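Local structure of benzyl alcohol dehydrogenase (Acinetobacter calcoaceticus, 1F8F) at residues 184-189 against 284-289; 192-197 against 204-209. The protein probably catalyses the NAD-dependent oxidation of benzyl alcohol and related aryl alcohols to aldehydes, as a zinc-containing alcohol dehydrogenase with a Rossmann fold. One frame throughout, in Å; residues are numbered along the deposited sequence.

Contact 1 (184-189 against 284-289). With NAD (nicotinamide-adenine-dinucleotide), chain F.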
loop_
_atom_site.group_PDB
_atom_site.type_symbol
_atom_site.label_atom_id
_atom_site.label_comp_id
_atom_site.label_asym_id
_atom_site.label_seq_id
_atom_site.Cartn_x
_atom_site.Cartn_y
_atom_site.Cartn_z
ATOM N N ASN A 184 4.179 -6.252 10.922
ATOM C CA ASN A 184 4.009 -6.643 9.528
ATOM C C ASN A 184 2.568 -6.693 9.068
ATOM O O ASN A 184 2.314 -6.389 7.901
ATOM C CB ASN A 184 4.614 -8.021 9.221
ATOM C CG ASN A 184 6.047 -8.159 9.666
ATOM O OD1 ASN A 184 6.822 -7.259 9.408
ATOM N ND2 ASN A 184 6.427 -9.251 10.372
ATOM N N ALA A 185 1.678 -7.128 9.976
ATOM C CA ALA A 185 0.308 -7.383 9.503
ATOM C C ALA A 185 -0.568 -6.162 9.684
ATOM O O ALA A 185 -1.083 -5.628 8.712
ATOM C CB ALA A 185 -0.317 -8.602 10.179
ATOM N N LEU A 186 -0.715 -5.705 10.911
ATOM C CA LEU A 186 -1.590 -4.541 11.117
ATOM C C LEU A 186 -1.079 -3.253 10.501
ATOM O O LEU A 186 -1.649 -2.219 10.236
ATOM C CB LEU A 186 -1.812 -4.370 12.634
ATOM C CG LEU A 186 -2.697 -5.464 13.260
ATOM C CD1 LEU A 186 -2.627 -5.268 14.791
ATOM C CD2 LEU A 186 -4.095 -5.464 12.681
ATOM N N LYS A 187 0.210 -3.051 10.783
ATOM C CA LYS A 187 1.126 -1.954 10.687
ATOM C C LYS A 187 0.749 -0.741 11.567
ATOM O O LYS A 187 0.483 0.323 10.965
ATOM C CB LYS A 187 1.414 -1.400 9.307
ATOM C CG LYS A 187 1.891 -2.346 8.234
ATOM C CD LYS A 187 1.724 -1.677 6.865
ATOM C CE LYS A 187 1.772 -2.667 5.748
ATOM N NZ LYS A 187 2.867 -3.674 5.741
ATOM N N VAL A 188 0.758 -0.843 12.891
ATOM C CA VAL A 188 0.418 0.265 13.743
ATOM C C VAL A 188 1.216 1.522 13.400
ATOM O O VAL A 188 2.441 1.459 13.235
ATOM C CB VAL A 188 0.628 -0.227 15.198
ATOM C CG1 VAL A 188 0.435 0.823 16.262
ATOM C CG2 VAL A 188 -0.343 -1.402 15.388
ATOM N N THR A 189 0.548 2.681 13.384
ATOM C CA THR A 189 1.191 3.951 13.029
ATOM C C THR A 189 1.406 4.867 14.214
ATOM O O THR A 189 0.772 4.829 15.296
ATOM C CB THR A 189 0.285 4.691 11.994
ATOM O OG1 THR A 189 -1.052 4.833 12.516
ATOM C CG2 THR A 189 0.146 3.985 10.668
ATOM N N LYS A 284 -9.025 -1.827 12.519
ATOM C CA LYS A 284 -8.592 -3.126 12.060
ATOM C C LYS A 284 -8.295 -4.091 13.202
ATOM O O LYS A 284 -7.449 -3.761 14.021
ATOM C CB LYS A 284 -7.367 -3.030 11.123
ATOM C CG LYS A 284 -7.504 -2.090 9.942
ATOM C CD LYS A 284 -6.282 -2.138 9.009
ATOM C CE LYS A 284 -6.449 -0.935 8.086
ATOM N NZ LYS A 284 -5.572 -0.869 6.901
ATOM N N ILE A 285 -8.776 -5.358 13.116
ATOM C CA ILE A 285 -8.473 -6.298 14.184
ATOM C C ILE A 285 -7.814 -7.535 13.594
ATOM O O ILE A 285 -8.359 -8.133 12.653
ATOM C CB ILE A 285 -9.709 -6.695 15.040
ATOM C CG1 ILE A 285 -9.237 -7.580 16.235
ATOM C CG2 ILE A 285 -10.790 -7.389 14.247
ATOM C CD1 ILE A 285 -10.219 -7.754 17.388
ATOM N N ALA A 286 -6.633 -7.923 14.032
ATOM C CA ALA A 286 -5.910 -9.086 13.566
ATOM C C ALA A 286 -6.238 -10.321 14.430
ATOM O O ALA A 286 -6.091 -10.197 15.640
ATOM C CB ALA A 286 -4.385 -8.875 13.576
ATOM N N VAL A 287 -6.528 -11.501 13.859
ATOM C CA VAL A 287 -6.883 -12.668 14.611
ATOM C C VAL A 287 -5.765 -13.683 14.743
ATOM O O VAL A 287 -5.465 -14.308 13.737
ATOM C CB VAL A 287 -8.139 -13.346 13.979
ATOM C CG1 VAL A 287 -8.560 -14.604 14.721
ATOM C CG2 VAL A 287 -9.373 -12.413 14.021
ATOM N N VAL A 288 -5.131 -13.884 15.910
ATOM C CA VAL A 288 -4.084 -14.889 16.034
ATOM C C VAL A 288 -4.461 -16.048 16.954
ATOM O O VAL A 288 -3.859 -17.136 16.928
ATOM C CB VAL A 288 -2.702 -14.348 16.497
ATOM C CG1 VAL A 288 -2.123 -13.364 15.473
ATOM C CG2 VAL A 288 -2.664 -13.625 17.842
ATOM N N GLY A 289 -5.402 -15.924 17.879
ATOM C CA GLY A 289 -5.766 -17.025 18.786
ATOM C C GLY A 289 -6.802 -17.929 18.107
ATOM O O GLY A 289 -7.679 -17.475 17.388
HETATM P PA NAD F . -1.079 -17.737 26.935
HETATM O O1A NAD F . 0.284 -17.379 27.442
HETATM O O2A NAD F . -1.815 -18.797 27.638
HETATM O O5B NAD F . -1.949 -16.428 26.716
HETATM C C5B NAD F . -3.360 -16.237 26.454
HETATM C C4B NAD F . -3.990 -15.330 27.502
HETATM O O4B NAD F . -5.438 -15.272 27.271
HETATM C C3B NAD F . -3.813 -15.733 28.976
HETATM O O3B NAD F . -3.048 -14.780 29.701
HETATM C C2B NAD F . -5.218 -15.802 29.568
HETATM O O2B NAD F . -5.362 -15.221 30.871
HETATM C C1B NAD F . -6.028 -15.006 28.531
HETATM N N9A NAD F . -7.445 -15.348 28.469
HETATM C C8A NAD F . -8.030 -16.575 28.290
HETATM N N7A NAD F . -9.362 -16.520 28.281
HETATM C C5A NAD F . -9.640 -15.179 28.482
HETATM C C6A NAD F . -10.848 -14.463 28.581
HETATM N N6A NAD F . -12.065 -14.990 28.477
HETATM N N1A NAD F . -10.765 -13.121 28.767
HETATM C C2A NAD F . -9.528 -12.544 28.874
HETATM N N3A NAD F . -8.363 -13.115 28.793
HETATM C C4A NAD F . -8.480 -14.442 28.606
HETATM O O3 NAD F . -0.864 -18.177 25.380
HETATM P PN NAD F . 0.144 -17.505 24.342
HETATM O O1N NAD F . 0.159 -16.039 24.499
HETATM O O2N NAD F . 1.467 -18.129 24.482
HETATM O O5D NAD F . -0.583 -17.969 22.962
HETATM C C5D NAD F . -1.736 -17.241 22.507
HETATM C C4D NAD F . -2.590 -17.959 21.526
HETATM O O4D NAD F . -2.121 -17.800 20.148
HETATM C C3D NAD F . -2.970 -19.436 21.685
HETATM O O3D NAD F . -4.260 -19.644 21.077
HETATM C C2D NAD F . -1.930 -20.078 20.757
HETATM O O2D NAD F . -2.189 -21.436 20.434
HETATM C C1D NAD F . -2.150 -19.119 19.577
HETATM N N1N NAD F . -1.003 -19.145 18.675
HETATM C C2N NAD F . -1.251 -18.772 17.394
HETATM C C3N NAD F . -0.190 -18.726 16.510
HETATM C C7N NAD F . -0.349 -18.290 15.011
HETATM O O7N NAD F . 0.635 -18.303 14.273
HETATM N N7N NAD F . -1.626 -17.913 14.645
HETATM C C4N NAD F . 1.136 -19.027 16.941
HETATM C C5N NAD F . 1.285 -18.816 18.330
HETATM C C6N NAD F . 0.273 -18.882 19.265
#

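Contact 2 (192-197 against 204-209). Unlike the reference sequence in segment 192-197: Phe-194 (reference Leu).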
loop_
_atom_site.group_PDB
_atom_site.type_symbol
_atom_site.label_atom_id
_atom_site.label_comp_id
_atom_site.label_asym_id
_atom_site.label_seq_id
_atom_site.Cartn_x
_atom_site.Cartn_y
_atom_site.Cartn_z
ATOM N N SER A 192 -1.190 6.521 17.145
ATOM C CA SER A 192 -2.449 5.787 17.170
ATOM C C SER A 192 -2.764 5.069 18.499
ATOM O O SER A 192 -1.987 5.064 19.459
ATOM C CB SER A 192 -2.463 4.692 16.072
ATOM O OG SER A 192 -1.428 3.677 16.296
ATOM N N SER A 193 -3.962 4.445 18.494
ATOM C CA SER A 193 -4.437 3.647 19.628
ATOM C C SER A 193 -4.471 2.168 19.248
ATOM O O SER A 193 -4.939 1.807 18.148
ATOM C CB SER A 193 -5.839 4.152 20.006
ATOM O OG SER A 193 -6.843 3.795 19.078
ATOM N N PHE A 194 -3.947 1.325 20.141
ATOM C CA PHE A 194 -3.859 -0.128 20.004
ATOM C C PHE A 194 -4.362 -0.869 21.243
ATOM O O PHE A 194 -4.105 -0.463 22.397
ATOM C CB PHE A 194 -2.367 -0.513 19.850
ATOM C CG PHE A 194 -2.108 -2.002 19.827
ATOM C CD1 PHE A 194 -2.460 -2.776 18.712
ATOM C CD2 PHE A 194 -1.531 -2.628 20.948
ATOM C CE1 PHE A 194 -2.210 -4.129 18.739
ATOM C CE2 PHE A 194 -1.313 -3.991 20.910
ATOM C CZ PHE A 194 -1.645 -4.755 19.818
ATOM N N VAL A 195 -4.946 -2.052 21.097
ATOM C CA VAL A 195 -5.365 -2.853 22.266
ATOM C C VAL A 195 -4.988 -4.316 22.008
ATOM O O VAL A 195 -5.233 -4.782 20.899
ATOM C CB VAL A 195 -6.891 -2.855 22.566
ATOM C CG1 VAL A 195 -7.734 -3.275 21.348
ATOM C CG2 VAL A 195 -7.284 -3.783 23.735
ATOM N N THR A 196 -4.497 -5.012 23.046
ATOM C CA THR A 196 -4.296 -6.442 22.894
ATOM C C THR A 196 -5.325 -7.251 23.693
ATOM O O THR A 196 -5.181 -7.158 24.967
ATOM C CB THR A 196 -2.922 -6.994 23.267
ATOM O OG1 THR A 196 -3.063 -8.453 23.165
ATOM C CG2 THR A 196 -2.378 -6.662 24.630
ATOM N N TRP A 197 -6.175 -8.043 23.089
ATOM C CA TRP A 197 -7.080 -8.861 23.916
ATOM C C TRP A 197 -6.333 -10.097 24.369
ATOM O O TRP A 197 -6.012 -11.047 23.630
ATOM C CB TRP A 197 -8.306 -9.154 23.007
ATOM C CG TRP A 197 -9.185 -7.980 22.675
ATOM C CD1 TRP A 197 -9.039 -7.125 21.601
ATOM C CD2 TRP A 197 -10.337 -7.528 23.407
ATOM N NE1 TRP A 197 -10.032 -6.166 21.661
ATOM C CE2 TRP A 197 -10.828 -6.380 22.758
ATOM C CE3 TRP A 197 -11.011 -7.977 24.548
ATOM C CZ2 TRP A 197 -11.982 -5.696 23.164
ATOM C CZ3 TRP A 197 -12.104 -7.288 25.005
ATOM C CH2 TRP A 197 -12.617 -6.178 24.278
ATOM N N LEU A 204 1.635 -9.654 24.970
ATOM C CA LEU A 204 2.629 -8.777 25.586
ATOM C C LEU A 204 3.758 -8.576 24.616
ATOM O O LEU A 204 4.283 -7.482 24.607
ATOM C CB LEU A 204 3.053 -9.304 26.963
ATOM C CG LEU A 204 2.162 -9.252 28.177
ATOM C CD1 LEU A 204 2.951 -9.715 29.451
ATOM C CD2 LEU A 204 1.658 -7.844 28.491
ATOM N N SER A 205 4.054 -9.547 23.711
ATOM C CA SER A 205 5.007 -9.305 22.644
ATOM C C SER A 205 4.464 -8.205 21.718
ATOM O O SER A 205 5.142 -7.226 21.355
ATOM C CB SER A 205 5.334 -10.566 21.838
ATOM O OG SER A 205 6.008 -11.565 22.574
ATOM N N ALA A 206 3.199 -8.263 21.387
ATOM C CA ALA A 206 2.525 -7.271 20.523
ATOM C C ALA A 206 2.504 -5.914 21.192
ATOM O O ALA A 206 2.574 -4.904 20.491
ATOM C CB ALA A 206 1.080 -7.722 20.193
ATOM N N LEU A 207 2.267 -5.949 22.537
ATOM C CA LEU A 207 2.236 -4.673 23.253
ATOM C C LEU A 207 3.622 -3.993 23.167
ATOM O O LEU A 207 3.671 -2.810 22.864
ATOM C CB LEU A 207 1.805 -4.820 24.705
ATOM C CG LEU A 207 1.882 -3.502 25.501
ATOM C CD1 LEU A 207 0.581 -3.388 26.274
ATOM C CD2 LEU A 207 3.149 -3.447 26.341
ATOM N N LEU A 208 4.699 -4.732 23.397
ATOM C CA LEU A 208 6.057 -4.237 23.271
ATOM C C LEU A 208 6.336 -3.730 21.835
ATOM O O LEU A 208 6.935 -2.670 21.646
ATOM C CB LEU A 208 7.132 -5.285 23.628
ATOM C CG LEU A 208 7.241 -5.725 25.096
ATOM C CD1 LEU A 208 8.396 -6.698 25.281
ATOM C CD2 LEU A 208 7.432 -4.535 26.027
ATOM N N ALA A 209 5.847 -4.337 20.781
ATOM C CA ALA A 209 6.018 -3.902 19.407
ATOM C C ALA A 209 5.219 -2.661 19.060
ATOM O O ALA A 209 5.706 -1.882 18.249
ATOM C CB ALA A 209 5.669 -5.016 18.408
#

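Contact 1 (184-189 against 284-289)
Leu-186 and Ala-286 are the residues whose CA atoms lie nearest across the two segments, 6.7 Å apart. On one side is the last part of helix 174-186, whose final turn widens to the pi type before Lys-187 leaves it with a positive phi (63°). On the other is the end of strand 283-287, running on into Val-288 and Gly-289. The short side chain of Ala-286 is consistent with a close approach of the helix end to the strand at this point. Its methyl, CB, points at the helix and meets Leu-186 CD2 at 3.5 Å and Leu-186 CG at 3.8 Å. Leu-186 does not aim its CB at the strand; with CG beside the backbone N and anti to the carbonyl carbon (chi1 -71°), the branched end comes nearer. The same CD2 continues along the strand, reaching Lys-284 O at 4.0 Å and the start of the lysine's aliphatic stem at CB; Lys-284 itself is exposed. The side-chain contact is apolar, Leu-186 CD2 on Ala-286 CB.

Past the strand the chain turns to the cofactor. The carboxamide nitrogen N7N of NAD donates a fairly straight hydrogen bond to Val-288 O (3.3 Å, 158° at the hydrogen), and C2N of the nicotinamide ring approaches the same oxygen at 3.1 Å. This bond probably helps fix the rotation of the carboxamide.

Strand 283-287 lies between strands 259-264 and 310-313 of the parallel Rossmann sheet. Ile-285 faces away from the helix and packs on Ala-262 and Ile-311, and Val-287 meets Leu-305 of the second subunit. Ala-185 and Ala-286 both rest on Val-314, beyond strand 310-313, bringing helix 174-186 over this part of the sheet.

Contact 2 (192-197 against 204-209)
The ring of Phe-194 leans obliquely against the helix backbone at Ala-206 and Leu-207. Its CE2 lies 4.0 Å from Ala-206 O and 4.3 Å from Leu-207 CA, while CZ meets the methyl CB of Ala-206, also at 4.0 Å. A second flat group, the indole of Trp-197, takes no part in this meeting: one of its faces receives Val-195 CG2 from within the same strand, 4.2 Å above the ring plane and offset toward the rim.

What brings the phenyl ring across is its first torsion. CB already points at the helix, and CG continues outward, anti to the backbone N (chi1 175°), so that the far end of the ring meets the helix. The reference sequence has leucine at this position. Two residues along, Thr-196 also directs its CB at the helix, but the approach is looser, with 4.6 Å from Thr-196 CG2 to Leu-207 CB. Its hydroxyl OG1 is hydrogen-bonded to Gly-198 O, which satisfies this buried polar group within the turn that follows the strand. The side-chain packing is apolar; the short side chain of Ala-206 is consistent with the ring reaching the helix backbone.

This is the first strand-turn-helix of a Rossmann fold, a beta-alpha-beta unit completed by strand 217-222. The turn carries a GxGxxG-type sequence (Gly-198, Gly-200, Gly-203), and Val-202 N is hydrogen-bonded to NAD. Other sides of helix 201-213 are covered by neighbouring helices, with Leu-204 against Leu-230 of helix 225-234 and Ala-209 against Ala-179 of helix 174-186. Val-195 points to the other side of the sheet and packs on Ile-219 and Ala-262, of the strands flanking strand 193-197.

Overall arrangement
Contacts 1 and 2, with centres 9 Å apart, set two helices against one parallel sheet. Helix 174-186 is followed, after a short loop, by strand 193-197, and strand 259-264 separates that strand from strand 283-287. The contacts share an apolar layer: Phe-194 CE1 lies 4.1 Å from Leu-186 CD1, and Phe-194 CD1 4.2 Å from Val-188 CG2. One phenyl ring thus touches the end of helix 174-186, the loop after it and, through Ala-206, helix 201-213. Contact 1 ends at the nicotinamide, through Val-288, whereas contact 2 adjoins the glycine-rich turn, whose residues the side chain of Ala-206 touches, about 9 Å from NAD.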